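Cobalamin biosynthesis protein CobN (Mycobacterium tuberculosis, PDB 7C6O) probably catalyses, together with partner subunits, the ATP-dependent insertion of cobalt into hydrogenobyrinic acid a,c-diamide on the pathway to cobalamin. Local coordinates at residues K1138-M1143 with E1184-A1189; Y1149-D1154 with W1163-L1168; Y1172-Q1177 with P1211-G1216; G1192-L1197 with D1215-V1220. All blocks are in the same frame, centred on the assembly; numbering follows the deposited sequence. Where two conformers were deposited one is given.

Contact 1: residues K1138-M1143 with E1184-A1189; sequences KGAFEM and ESNPWA
A1140 on helix 1136-1157 faces N1186, the residue that joins helix 1176-1185 to helix 1187-1203, with CA atoms 6.1 Å apart, and the next residue, F1141, lies beside A1189, one turn after N1186, also with 6.1 Å between CA atoms. The closest meeting is between small groups: A1140 CB touches N1186 CB at 3.6 Å. Alanine suits this place because its short side chain lets the helix come up to the bend in the partner backbone, and F1181 and M1182 of helix 1176-1185 pack against the same methyl. N1186 turns its amide away from its own nitrogen (CG anti to N, chi1 -162°), which sets the two ends of the group to different work. On one side OD1 accepts from A1189 N at 3.0 Å, the donor standing above the carbonyl plane, 58° out of it. On the other, ND2 lies 3.8 Å from F1141 N and gives its hydrogen bond to Y1137 O, fastening the junction to the first turn of helix 1136-1157. A1189 adds its CB, 4.2 Å from A1140 O. The F1141 ring leads away from the contact, toward R382 and N385. Asparagine suits its post because one side chain can both accept from a helix start and donate to a neighbouring helix. The arrangement is a helix N-cap: N1186 ends one helix and, followed by P1187 in the first turn, caps the next.

Contact 2: residues Y1149-D1154 with W1163-L1168; sequences YLFGYD and WMYEQL
Y1165 and D1154 reach for each other from opposite directions between two antiparallel helices, whose local axes stay 12.6 Å apart. At this separation the backbones do not touch, and side chains reaching in from both helices make the contact. Y1165 has CG beside its backbone N and anti to its carbonyl carbon (chi1 -84°), a torsion that carries the hydroxyl over to helix 1136-1157. There OH donates to D1154 OD2 at 2.6 Å. D1154 meets it with CG anti to the backbone N (chi1 -164°), its carboxylate plane turned 51° from that of the tyrosine ring. OD2 is met on its anti side, slightly out of the carboxylate plane, and lies at the edge of the ring, close to the ring plane. The same hydroxyl passes 4.3 Å from F1151 CD1, and W1206 stacks on the Y1165 ring, helping to hold its orientation. Besides this polar pair, L1150 CD1 and L1168 CD2 meet at 4.2 Å; leucine suits this place because its branched end puts a methyl against the apolar partner. D1154 OD1 accepts from M1160 N. Both carboxylate oxygens of this buried acid are therefore engaged, and two donors would be expected to favour the charged form and to tie the end of the first helix both to the turn and to the second helix.

Contact 3: residues Y1172-Q1177 with P1211-G1216; sequences YVLDAQ and PETLDG
L1174 makes a small apolar surface contact with T1213 and G1216, where the end of helix 1162-1174 comes up against the first turns of helix 1211-1226. The single leucine supplies the whole of one side. Its CG stands beside the backbone N (chi1 -61°), with the chain extended beyond, and this sends the two methyls forward as a fork. One prong, CD2, lies 4.1 Å from both G1216 C and G1216 O, so it rests on main chain rather than on another side chain. The other prong, CD1, comes to 4.4 Å from T1213 CG2. Glycine fits here because it presents bare backbone; L1174 CA and G1216 CA are the nearest CA pair of the two segments, 7.3 Å apart. Threonine suits a partly exposed position, since it has a methyl for the leucine and a hydroxyl as well. The backbone beneath L1174 is also about to change course: a wider pi-type turn runs through 1172-1174, and D1175 then leaves helical geometry and caps helix 1176-1185 through OD2 to N1178 N. The leucine thus projects from a helix end. Beside it, V1173 packs on M1193 and L1197 of helix 1187-1203 and on L1217 and V1220, while W1206 touches T1213; the contact forms the outer margin of the packing among helices 1162-1174, 1187-1203 and 1211-1226.

Contact 4: residues G1192-L1197 with D1215-V1220; sequences GMAERL and DGLRQV
L1217 is the residue most covered here, and it lies against A1194 and L1197 on the facing helix. A1194 stands directly opposite, CA to CA 5.5 Å, and its CB sits 3.9 Å from L1217 O; a single methyl is what allows the backbones to approach this closely. L1217 CD2 reaches past the methyl to 4.0 Å from A1194 CA. Leaning back over its own amide nitrogen (chi1 -76°), the leucine also brings CD1 to 3.9 Å from L1197 CB. The two helices are consecutive and form an antiparallel helical hairpin, their local axes 9.0 Å apart and crossing at -144°. Within it the L1197 and L1217 side chains run at about a right angle to each other, so that L1197 CD1 meets L1217 CD2 at 4.1 Å instead of lying alongside. One turn beyond L1217, the beta-branched V1220 meets the same alanine methyl, with CG1 4.2 Å from A1194 CB. T1169 of helix 1162-1174 touches both leucines.

In the fold
All four contacts belong to the run of helices from 1136-1157 to 1211-1226 near the C-terminus, on one side of the chain, their centres 29 to 41 Å from its centre. Contacts 3 and 4 lie closest together, centres about 7 Å apart, and share D1215 and G1216. Contact 1 touches contact 3 where M1143 O comes to 3.3 Å from Y1172 CE2, and M1193 joins contact 4 to contact 1 through the backbone of M1143. Contact 2 meets contact 4 where F1151 rests on R1196 and where Y1165 and L1168 touch L1197, but it does not touch contact 1, about 6 Å away at the nearest atoms. The bound sodium ion, at D125 and S127, lies in a distant N-terminal part of the chain.

Contact 1: residues K1138-M1143 with E1184-A1189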
loop_
_atom_site.group_PDB
_atom_site.type_symbol
_atom_site.label_atom_id
_atom_site.label_comp_id
_atom_site.label_asym_id
_atom_site.label_seq_id
_atom_site.Cartn_x
_atom_site.Cartn_y
_atom_site.Cartn_z
ATOM N N LYS A 1138 -9.859 -2.172 23.706
ATOM C CA LYS A 1138 -9.898 -1.861 22.279
ATOM C C LYS A 1138 -11.331 -1.713 21.781
ATOM O O LYS A 1138 -11.607 -0.882 20.910
ATOM C CB LYS A 1138 -9.156 -2.939 21.490
ATOM C CG LYS A 1138 -8.962 -2.615 20.014
ATOM C CD LYS A 1138 -8.306 -1.255 19.818
ATOM C CE LYS A 1138 -7.759 -1.099 18.406
ATOM N NZ LYS A 1138 -8.756 -1.478 17.368
ATOM N N GLY A 1139 -12.257 -2.510 22.317
ATOM C CA GLY A 1139 -13.657 -2.314 21.982
ATOM C C GLY A 1139 -14.152 -0.935 22.374
ATOM O O GLY A 1139 -14.858 -0.275 21.607
ATOM N N ALA A 1140 -13.778 -0.478 23.570
ATOM C CA ALA A 1140 -14.112 0.877 23.995
ATOM C C ALA A 1140 -13.417 1.914 23.124
ATOM O O ALA A 1140 -13.995 2.963 22.812
ATOM C CB ALA A 1140 -13.730 1.066 25.463
ATOM N N PHE A 1141 -12.171 1.634 22.732
ATOM C CA PHE A 1141 -11.434 2.511 21.826
ATOM C C PHE A 1141 -12.197 2.728 20.524
ATOM O O PHE A 1141 -12.274 3.855 20.022
ATOM C CB PHE A 1141 -10.053 1.904 21.557
ATOM C CG PHE A 1141 -9.188 2.704 20.617
ATOM C CD1 PHE A 1141 -9.353 2.613 19.243
ATOM C CD2 PHE A 1141 -8.177 3.513 21.110
ATOM C CE1 PHE A 1141 -8.551 3.339 18.381
ATOM C CE2 PHE A 1141 -7.369 4.237 20.253
ATOM C CZ PHE A 1141 -7.557 4.149 18.887
ATOM N N GLU A 1142 -12.757 1.660 19.955
ATOM C CA GLU A 1142 -13.456 1.781 18.678
ATOM C C GLU A 1142 -14.719 2.623 18.811
ATOM O O GLU A 1142 -15.084 3.351 17.883
ATOM C CB GLU A 1142 -13.787 0.393 18.128
ATOM C CG GLU A 1142 -12.565 -0.446 17.785
ATOM C CD GLU A 1142 -11.774 0.119 16.618
ATOM O OE1 GLU A 1142 -12.369 0.826 15.778
ATOM O OE2 GLU A 1142 -10.554 -0.142 16.545
ATOM N N MET A 1143 -15.406 2.528 19.953
ATOM C CA MET A 1143 -16.565 3.388 20.171
ATOM C C MET A 1143 -16.150 4.852 20.221
ATOM O O MET A 1143 -16.794 5.712 19.606
ATOM C CB MET A 1143 -17.289 2.989 21.457
ATOM C CG MET A 1143 -17.954 1.624 21.404
ATOM S SD MET A 1143 -18.760 1.222 22.969
ATOM C CE MET A 1143 -19.391 -0.413 22.629
ATOM N N GLU A 1184 -14.450 0.808 33.276
ATOM C CA GLU A 1184 -13.546 -0.257 33.694
ATOM C C GLU A 1184 -12.433 -0.487 32.677
ATOM O O GLU A 1184 -11.264 -0.631 33.056
ATOM C CB GLU A 1184 -14.339 -1.542 33.933
ATOM C CG GLU A 1184 -15.350 -1.429 35.069
ATOM C CD GLU A 1184 -16.277 -2.626 35.159
ATOM O OE1 GLU A 1184 -16.336 -3.412 34.189
ATOM O OE2 GLU A 1184 -16.948 -2.780 36.201
ATOM N N SER A 1185 -12.766 -0.519 31.386
ATOM C CA SER A 1185 -11.792 -0.887 30.361
ATOM C C SER A 1185 -11.023 0.291 29.775
ATOM O O SER A 1185 -9.851 0.128 29.417
ATOM C CB SER A 1185 -12.485 -1.641 29.222
ATOM O OG SER A 1185 -12.838 -2.953 29.623
ATOM N N ASN A 1186 -11.641 1.462 29.646
ATOM C CA ASN A 1186 -10.956 2.557 28.970
ATOM C C ASN A 1186 -11.519 3.902 29.413
ATOM O O ASN A 1186 -12.191 4.586 28.629
ATOM C CB ASN A 1186 -11.076 2.396 27.452
ATOM C CG ASN A 1186 -10.047 3.211 26.689
ATOM O OD1 ASN A 1186 -9.523 4.205 27.191
ATOM N ND2 ASN A 1186 -9.761 2.797 25.460
ATOM N N PRO A 1187 -11.261 4.320 30.654
ATOM C CA PRO A 1187 -11.794 5.614 31.112
ATOM C C PRO A 1187 -11.263 6.792 30.318
ATOM O O PRO A 1187 -11.958 7.809 30.196
ATOM C CB PRO A 1187 -11.354 5.669 32.582
ATOM C CG PRO A 1187 -10.141 4.793 32.636
ATOM C CD PRO A 1187 -10.402 3.681 31.666
ATOM N N TRP A 1188 -10.051 6.682 29.763
ATOM C CA TRP A 1188 -9.516 7.753 28.928
ATOM C C TRP A 1188 -10.398 7.989 27.708
ATOM O O TRP A 1188 -10.642 9.137 27.320
ATOM C CB TRP A 1188 -8.088 7.416 28.496
ATOM C CG TRP A 1188 -7.202 6.990 29.628
ATOM C CD1 TRP A 1188 -6.449 7.798 30.430
ATOM C CD2 TRP A 1188 -6.982 5.650 30.090
ATOM N NE1 TRP A 1188 -5.771 7.044 31.360
ATOM C CE2 TRP A 1188 -6.082 5.723 31.173
ATOM C CE3 TRP A 1188 -7.457 4.395 29.691
ATOM C CZ2 TRP A 1188 -5.651 4.592 31.862
ATOM C CZ3 TRP A 1188 -7.026 3.274 30.375
ATOM C CH2 TRP A 1188 -6.133 3.379 31.450
ATOM N N ALA A 1189 -10.887 6.909 27.095
ATOM C CA ALA A 1189 -11.753 7.048 25.929
ATOM C C ALA A 1189 -13.117 7.605 26.319
ATOM O O ALA A 1189 -13.714 8.381 25.563
ATOM C CB ALA A 1189 -11.901 5.700 25.226
#

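Contact 2: residues Y1149-D1154 with W1163-L1168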
loop_
_atom_site.group_PDB
_atom_site.type_symbol
_atom_site.label_atom_id
_atom_site.label_comp_id
_atom_site.label_asym_id
_atom_site.label_seq_id
_atom_site.Cartn_x
_atom_site.Cartn_y
_atom_site.Cartn_z
ATOM N N TYR A 1149 -14.751 10.427 14.583
ATOM C CA TYR A 1149 -14.816 10.460 13.127
ATOM C C TYR A 1149 -16.160 10.986 12.644
ATOM O O TYR A 1149 -16.223 11.689 11.630
ATOM C CB TYR A 1149 -14.526 9.070 12.556
ATOM C CG TYR A 1149 -13.191 8.511 13.009
ATOM C CD1 TYR A 1149 -12.158 9.358 13.401
ATOM C CD2 TYR A 1149 -12.967 7.139 13.061
ATOM C CE1 TYR A 1149 -10.941 8.858 13.827
ATOM C CE2 TYR A 1149 -11.748 6.629 13.485
ATOM C CZ TYR A 1149 -10.743 7.493 13.866
ATOM O OH TYR A 1149 -9.530 6.995 14.289
ATOM N N LEU A 1150 -17.243 10.669 13.358
ATOM C CA LEU A 1150 -18.513 11.330 13.085
ATOM C C LEU A 1150 -18.397 12.834 13.300
ATOM O O LEU A 1150 -18.902 13.624 12.493
ATOM C CB LEU A 1150 -19.616 10.744 13.967
ATOM C CG LEU A 1150 -20.104 9.345 13.593
ATOM C CD1 LEU A 1150 -21.135 8.859 14.602
ATOM C CD2 LEU A 1150 -20.684 9.336 12.183
ATOM N N PHE A 1151 -17.727 13.245 14.380
ATOM C CA PHE A 1151 -17.479 14.664 14.614
ATOM C C PHE A 1151 -16.680 15.274 13.468
ATOM O O PHE A 1151 -17.003 16.366 12.984
ATOM C CB PHE A 1151 -16.744 14.850 15.945
ATOM C CG PHE A 1151 -16.356 16.278 16.240
ATOM C CD1 PHE A 1151 -17.223 17.121 16.919
ATOM C CD2 PHE A 1151 -15.119 16.774 15.849
ATOM C CE1 PHE A 1151 -16.869 18.431 17.197
ATOM C CE2 PHE A 1151 -14.761 18.084 16.122
ATOM C CZ PHE A 1151 -15.637 18.913 16.798
ATOM N N GLY A 1152 -15.628 14.580 13.025
ATOM C CA GLY A 1152 -14.826 15.095 11.925
ATOM C C GLY A 1152 -15.632 15.288 10.655
ATOM O O GLY A 1152 -15.499 16.305 9.969
ATOM N N TYR A 1153 -16.490 14.317 10.332
ATOM C CA TYR A 1153 -17.350 14.438 9.161
ATOM C C TYR A 1153 -18.416 15.510 9.355
ATOM O O TYR A 1153 -18.847 16.138 8.380
ATOM C CB TYR A 1153 -18.004 13.090 8.863
ATOM C CG TYR A 1153 -17.596 12.445 7.557
ATOM C CD1 TYR A 1153 -17.252 11.100 7.511
ATOM C CD2 TYR A 1153 -17.586 13.165 6.367
ATOM C CE1 TYR A 1153 -16.892 10.491 6.323
ATOM C CE2 TYR A 1153 -17.227 12.563 5.169
ATOM C CZ TYR A 1153 -16.883 11.222 5.157
ATOM O OH TYR A 1153 -16.530 10.602 3.979
ATOM N N ASP A 1154 -18.864 15.721 10.597
ATOM C CA ASP A 1154 -19.827 16.786 10.861
ATOM C C ASP A 1154 -19.164 18.154 10.775
ATOM O O ASP A 1154 -19.723 19.087 10.186
ATOM C CB ASP A 1154 -20.471 16.586 12.236
ATOM C CG ASP A 1154 -21.734 17.416 12.418
ATOM O OD1 ASP A 1154 -22.433 17.661 11.415
ATOM O OD2 ASP A 1154 -22.024 17.828 13.564
ATOM N N TRP A 1163 -30.685 14.796 16.491
ATOM C CA TRP A 1163 -31.210 13.550 17.044
ATOM C C TRP A 1163 -30.149 12.457 17.066
ATOM O O TRP A 1163 -30.206 11.551 17.905
ATOM C CB TRP A 1163 -32.450 13.092 16.261
ATOM C CG TRP A 1163 -32.183 12.505 14.896
ATOM C CD1 TRP A 1163 -32.228 13.158 13.698
ATOM C CD2 TRP A 1163 -31.861 11.139 14.596
ATOM N NE1 TRP A 1163 -31.942 12.286 12.671
ATOM C CE2 TRP A 1163 -31.714 11.041 13.196
ATOM C CE3 TRP A 1163 -31.675 9.992 15.375
ATOM C CZ2 TRP A 1163 -31.391 9.845 12.563
ATOM C CZ3 TRP A 1163 -31.353 8.806 14.745
ATOM C CH2 TRP A 1163 -31.210 8.743 13.351
ATOM N N MET A 1164 -29.162 12.532 16.172
ATOM C CA MET A 1164 -28.088 11.545 16.185
ATOM C C MET A 1164 -27.105 11.807 17.322
ATOM O O MET A 1164 -26.620 10.861 17.950
ATOM C CB MET A 1164 -27.382 11.534 14.832
ATOM C CG MET A 1164 -28.344 11.247 13.693
ATOM S SD MET A 1164 -27.717 11.643 12.058
ATOM C CE MET A 1164 -26.408 10.431 11.894
ATOM N N TYR A 1165 -26.807 13.079 17.605
ATOM C CA TYR A 1165 -25.994 13.402 18.775
ATOM C C TYR A 1165 -26.681 12.965 20.062
ATOM O O TYR A 1165 -26.026 12.481 20.992
ATOM C CB TYR A 1165 -25.699 14.901 18.823
ATOM C CG TYR A 1165 -24.521 15.350 17.986
ATOM C CD1 TYR A 1165 -23.224 14.991 18.327
ATOM C CD2 TYR A 1165 -24.707 16.160 16.874
ATOM C CE1 TYR A 1165 -22.143 15.410 17.568
ATOM C CE2 TYR A 1165 -23.632 16.587 16.108
ATOM C CZ TYR A 1165 -22.355 16.209 16.461
ATOM O OH TYR A 1165 -21.285 16.635 15.701
ATOM N N GLU A 1166 -28.003 13.143 20.140
ATOM C CA GLU A 1166 -28.742 12.700 21.318
ATOM C C GLU A 1166 -28.605 11.197 21.512
ATOM O O GLU A 1166 -28.324 10.726 22.619
ATOM C CB GLU A 1166 -30.216 13.090 21.196
ATOM C CG GLU A 1166 -30.472 14.586 21.231
ATOM C CD GLU A 1166 -31.944 14.932 21.063
ATOM O OE1 GLU A 1166 -32.739 14.040 20.693
ATOM O OE2 GLU A 1166 -32.306 16.103 21.297
ATOM N N GLN A 1167 -28.797 10.425 20.439
ATOM C CA GLN A 1167 -28.710 8.973 20.557
ATOM C C GLN A 1167 -27.281 8.526 20.824
ATOM O O GLN A 1167 -27.052 7.592 21.601
ATOM C CB GLN A 1167 -29.261 8.311 19.296
ATOM C CG GLN A 1167 -30.750 8.530 19.107
ATOM C CD GLN A 1167 -31.558 8.055 20.303
ATOM O OE1 GLN A 1167 -31.367 6.938 20.788
ATOM N NE2 GLN A 1167 -32.462 8.903 20.788
ATOM N N LEU A 1168 -26.307 9.175 20.182
ATOM C CA LEU A 1168 -24.907 8.857 20.443
ATOM C C LEU A 1168 -24.560 9.096 21.909
ATOM O O LEU A 1168 -23.919 8.256 22.553
ATOM C CB LEU A 1168 -24.008 9.687 19.527
ATOM C CG LEU A 1168 -22.534 9.300 19.436
ATOM C CD1 LEU A 1168 -22.390 7.873 18.926
ATOM C CD2 LEU A 1168 -21.795 10.273 18.531
#

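Contact 3: residues Y1172-Q1177 with P1211-G1216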
loop_
_atom_site.group_PDB
_atom_site.type_symbol
_atom_site.label_atom_id
_atom_site.label_comp_id
_atom_site.label_asym_id
_atom_site.label_seq_id
_atom_site.Cartn_x
_atom_site.Cartn_y
_atom_site.Cartn_z
ATOM N N TYR A 1172 -23.775 5.700 24.137
ATOM C CA TYR A 1172 -22.351 5.493 24.371
ATOM C C TYR A 1172 -21.908 5.922 25.764
ATOM O O TYR A 1172 -21.098 5.233 26.395
ATOM C CB TYR A 1172 -21.520 6.258 23.333
ATOM C CG TYR A 1172 -21.359 5.573 21.991
ATOM C CD1 TYR A 1172 -22.316 4.689 21.511
ATOM C CD2 TYR A 1172 -20.237 5.809 21.210
ATOM C CE1 TYR A 1172 -22.158 4.064 20.284
ATOM C CE2 TYR A 1172 -20.071 5.191 19.983
ATOM C CZ TYR A 1172 -21.033 4.321 19.526
ATOM O OH TYR A 1172 -20.861 3.714 18.303
ATOM N N VAL A 1173 -22.418 7.047 26.260
ATOM C CA VAL A 1173 -21.847 7.731 27.414
ATOM C C VAL A 1173 -22.741 7.617 28.645
ATOM O O VAL A 1173 -22.269 7.292 29.737
ATOM C CB VAL A 1173 -21.552 9.209 27.076
ATOM C CG1 VAL A 1173 -20.920 9.921 28.269
ATOM C CG2 VAL A 1173 -20.648 9.295 25.855
ATOM N N LEU A 1174 -24.035 7.888 28.490
ATOM C CA LEU A 1174 -24.930 7.954 29.641
ATOM C C LEU A 1174 -25.554 6.609 29.993
ATOM O O LEU A 1174 -25.918 6.390 31.154
ATOM C CB LEU A 1174 -26.034 8.985 29.391
ATOM C CG LEU A 1174 -25.546 10.422 29.173
ATOM C CD1 LEU A 1174 -26.722 11.372 28.993
ATOM C CD2 LEU A 1174 -24.649 10.874 30.321
ATOM N N ASP A 1175 -25.680 5.705 29.022
ATOM C CA ASP A 1175 -26.216 4.376 29.288
ATOM C C ASP A 1175 -25.409 3.682 30.380
ATOM O O ASP A 1175 -24.180 3.623 30.314
ATOM C CB ASP A 1175 -26.196 3.543 28.007
ATOM C CG ASP A 1175 -26.691 2.131 28.224
ATOM O OD1 ASP A 1175 -27.910 1.956 28.435
ATOM O OD2 ASP A 1175 -25.864 1.195 28.181
ATOM N N ALA A 1176 -26.112 3.155 31.388
ATOM C CA ALA A 1176 -25.434 2.586 32.549
ATOM C C ALA A 1176 -24.520 1.429 32.160
ATOM O O ALA A 1176 -23.375 1.352 32.622
ATOM C CB ALA A 1176 -26.462 2.127 33.584
ATOM N N GLN A 1177 -25.002 0.526 31.303
ATOM C CA GLN A 1177 -24.203 -0.639 30.939
ATOM C C GLN A 1177 -22.952 -0.236 30.167
ATOM O O GLN A 1177 -21.857 -0.741 30.441
ATOM C CB GLN A 1177 -25.041 -1.624 30.126
ATOM C CG GLN A 1177 -24.291 -2.896 29.750
ATOM C CD GLN A 1177 -25.145 -3.872 28.962
ATOM O OE1 GLN A 1177 -26.276 -3.564 28.587
ATOM N NE2 GLN A 1177 -24.605 -5.060 28.709
ATOM N N PRO A 1211 -30.264 20.992 28.062
ATOM C CA PRO A 1211 -29.376 21.360 29.179
ATOM C C PRO A 1211 -29.088 20.213 30.133
ATOM O O PRO A 1211 -27.949 20.076 30.596
ATOM C CB PRO A 1211 -30.141 22.499 29.865
ATOM C CG PRO A 1211 -30.957 23.102 28.772
ATOM C CD PRO A 1211 -31.367 21.954 27.891
ATOM N N GLU A 1212 -30.090 19.381 30.441
ATOM C CA GLU A 1212 -29.859 18.241 31.324
ATOM C C GLU A 1212 -28.849 17.271 30.721
ATOM O O GLU A 1212 -28.045 16.670 31.443
ATOM C CB GLU A 1212 -31.178 17.521 31.619
ATOM C CG GLU A 1212 -31.021 16.296 32.519
ATOM C CD GLU A 1212 -32.291 15.473 32.640
ATOM O OE1 GLU A 1212 -33.374 15.980 32.284
ATOM O OE2 GLU A 1212 -32.201 14.311 33.092
ATOM N N THR A 1213 -28.879 17.106 29.397
ATOM C CA THR A 1213 -27.941 16.202 28.740
ATOM C C THR A 1213 -26.513 16.730 28.822
ATOM O O THR A 1213 -25.579 15.969 29.098
ATOM C CB THR A 1213 -28.366 15.985 27.287
ATOM O OG1 THR A 1213 -29.720 15.514 27.258
ATOM C CG2 THR A 1213 -27.468 14.954 26.603
ATOM N N LEU A 1214 -26.321 18.032 28.594
ATOM C CA LEU A 1214 -24.986 18.606 28.735
ATOM C C LEU A 1214 -24.483 18.487 30.171
ATOM O O LEU A 1214 -23.300 18.206 30.400
ATOM C CB LEU A 1214 -24.984 20.067 28.282
ATOM C CG LEU A 1214 -25.283 20.333 26.804
ATOM C CD1 LEU A 1214 -25.058 21.802 26.472
ATOM C CD2 LEU A 1214 -24.439 19.445 25.905
ATOM N N ASP A 1215 -25.370 18.688 31.152
ATOM C CA ASP A 1215 -24.976 18.513 32.548
ATOM C C ASP A 1215 -24.518 17.085 32.814
ATOM O O ASP A 1215 -23.545 16.861 33.543
ATOM C CB ASP A 1215 -26.132 18.885 33.479
ATOM C CG ASP A 1215 -26.433 20.373 33.481
ATOM O OD1 ASP A 1215 -25.535 21.165 33.129
ATOM O OD2 ASP A 1215 -27.568 20.750 33.843
ATOM N N GLY A 1216 -25.212 16.104 32.234
ATOM C CA GLY A 1216 -24.774 14.725 32.370
ATOM C C GLY A 1216 -23.404 14.490 31.761
ATOM O O GLY A 1216 -22.578 13.772 32.327
#

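Contact 4: residues G1192-L1197 with D1215-V1220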
loop_
_atom_site.group_PDB
_atom_site.type_symbol
_atom_site.label_atom_id
_atom_site.label_comp_id
_atom_site.label_asym_id
_atom_site.label_seq_id
_atom_site.Cartn_x
_atom_site.Cartn_y
_atom_site.Cartn_z
ATOM N N GLY A 1192 -12.660 11.258 26.584
ATOM C CA GLY A 1192 -12.568 11.874 25.269
ATOM C C GLY A 1192 -13.908 11.963 24.560
ATOM O O GLY A 1192 -14.174 12.928 23.839
ATOM N N MET A 1193 -14.764 10.952 24.745
ATOM C CA MET A 1193 -16.093 10.977 24.136
ATOM C C MET A 1193 -16.939 12.107 24.704
ATOM O O MET A 1193 -17.565 12.870 23.957
ATOM C CB MET A 1193 -16.807 9.643 24.353
ATOM C CG MET A 1193 -16.324 8.499 23.498
ATOM S SD MET A 1193 -17.456 7.098 23.625
ATOM C CE MET A 1193 -17.697 7.012 25.390
ATOM N N ALA A 1194 -16.996 12.209 26.035
ATOM C CA ALA A 1194 -17.759 13.287 26.656
ATOM C C ALA A 1194 -17.212 14.645 26.248
ATOM O O ALA A 1194 -17.977 15.574 25.961
ATOM C CB ALA A 1194 -17.743 13.134 28.176
ATOM N N GLU A 1195 -15.886 14.775 26.201
ATOM C CA GLU A 1195 -15.280 16.033 25.780
ATOM C C GLU A 1195 -15.651 16.370 24.341
ATOM O O GLU A 1195 -15.981 17.522 24.029
ATOM C CB GLU A 1195 -13.765 15.955 25.943
ATOM C CG GLU A 1195 -13.111 17.267 26.324
ATOM C CD GLU A 1195 -11.619 17.120 26.544
ATOM O OE1 GLU A 1195 -10.926 16.648 25.619
ATOM O OE2 GLU A 1195 -11.146 17.463 27.646
ATOM N N ARG A 1196 -15.609 15.378 23.447
ATOM C CA ARG A 1196 -15.896 15.649 22.041
ATOM C C ARG A 1196 -17.359 16.025 21.832
ATOM O O ARG A 1196 -17.666 16.916 21.033
ATOM C CB ARG A 1196 -15.524 14.443 21.178
ATOM C CG ARG A 1196 -15.556 14.737 19.684
ATOM C CD ARG A 1196 -14.397 15.632 19.279
ATOM N NE ARG A 1196 -13.146 14.882 19.199
ATOM C CZ ARG A 1196 -11.955 15.431 18.990
ATOM N NH1 ARG A 1196 -11.842 16.746 18.849
ATOM N NH2 ARG A 1196 -10.876 14.665 18.924
ATOM N N LEU A 1197 -18.275 15.358 22.537
ATOM C CA LEU A 1197 -19.688 15.697 22.399
ATOM C C LEU A 1197 -19.972 17.088 22.951
ATOM O O LEU A 1197 -20.760 17.845 22.371
ATOM C CB LEU A 1197 -20.549 14.640 23.092
ATOM C CG LEU A 1197 -20.481 13.247 22.455
ATOM C CD1 LEU A 1197 -20.939 12.169 23.425
ATOM C CD2 LEU A 1197 -21.311 13.204 21.175
ATOM N N ASP A 1215 -25.370 18.688 31.152
ATOM C CA ASP A 1215 -24.976 18.513 32.548
ATOM C C ASP A 1215 -24.518 17.085 32.814
ATOM O O ASP A 1215 -23.545 16.861 33.543
ATOM C CB ASP A 1215 -26.132 18.885 33.479
ATOM C CG ASP A 1215 -26.433 20.373 33.481
ATOM O OD1 ASP A 1215 -25.535 21.165 33.129
ATOM O OD2 ASP A 1215 -27.568 20.750 33.843
ATOM N N GLY A 1216 -25.212 16.104 32.234
ATOM C CA GLY A 1216 -24.774 14.725 32.370
ATOM C C GLY A 1216 -23.404 14.490 31.761
ATOM O O GLY A 1216 -22.578 13.772 32.327
ATOM N N LEU A 1217 -23.141 15.103 30.604
ATOM C CA LEU A 1217 -21.830 14.964 29.977
ATOM C C LEU A 1217 -20.735 15.589 30.835
ATOM O O LEU A 1217 -19.654 15.008 30.994
ATOM C CB LEU A 1217 -21.847 15.589 28.583
ATOM C CG LEU A 1217 -22.554 14.754 27.512
ATOM C CD1 LEU A 1217 -22.751 15.548 26.231
ATOM C CD2 LEU A 1217 -21.761 13.484 27.238
ATOM N N ARG A 1218 -20.994 16.774 31.394
ATOM C CA ARG A 1218 -20.004 17.411 32.258
ATOM C C ARG A 1218 -19.759 16.587 33.517
ATOM O O ARG A 1218 -18.630 16.524 34.017
ATOM C CB ARG A 1218 -20.454 18.827 32.618
ATOM C CG ARG A 1218 -20.631 19.743 31.420
ATOM C CD ARG A 1218 -20.993 21.158 31.849
ATOM N NE ARG A 1218 -21.367 21.993 30.709
ATOM C CZ ARG A 1218 -22.615 22.346 30.415
ATOM N NH1 ARG A 1218 -23.619 21.950 31.186
ATOM N NH2 ARG A 1218 -22.859 23.106 29.355
ATOM N N GLN A 1219 -20.807 15.951 34.047
ATOM C CA GLN A 1219 -20.632 15.085 35.209
ATOM C C GLN A 1219 -19.746 13.892 34.878
ATOM O O GLN A 1219 -18.898 13.496 35.687
ATOM C CB GLN A 1219 -21.993 14.616 35.726
ATOM C CG GLN A 1219 -21.919 13.549 36.810
ATOM C CD GLN A 1219 -21.444 14.091 38.146
ATOM O OE1 GLN A 1219 -21.297 15.300 38.324
ATOM N NE2 GLN A 1219 -21.207 13.193 39.096
ATOM N N VAL A 1220 -19.928 13.303 33.692
ATOM C CA VAL A 1220 -19.078 12.191 33.273
ATOM C C VAL A 1220 -17.622 12.634 33.205
ATOM O O VAL A 1220 -16.719 11.918 33.655
ATOM C CB VAL A 1220 -19.566 11.619 31.928
ATOM C CG1 VAL A 1220 -18.593 10.572 31.408
ATOM C CG2 VAL A 1220 -20.961 11.018 32.077
#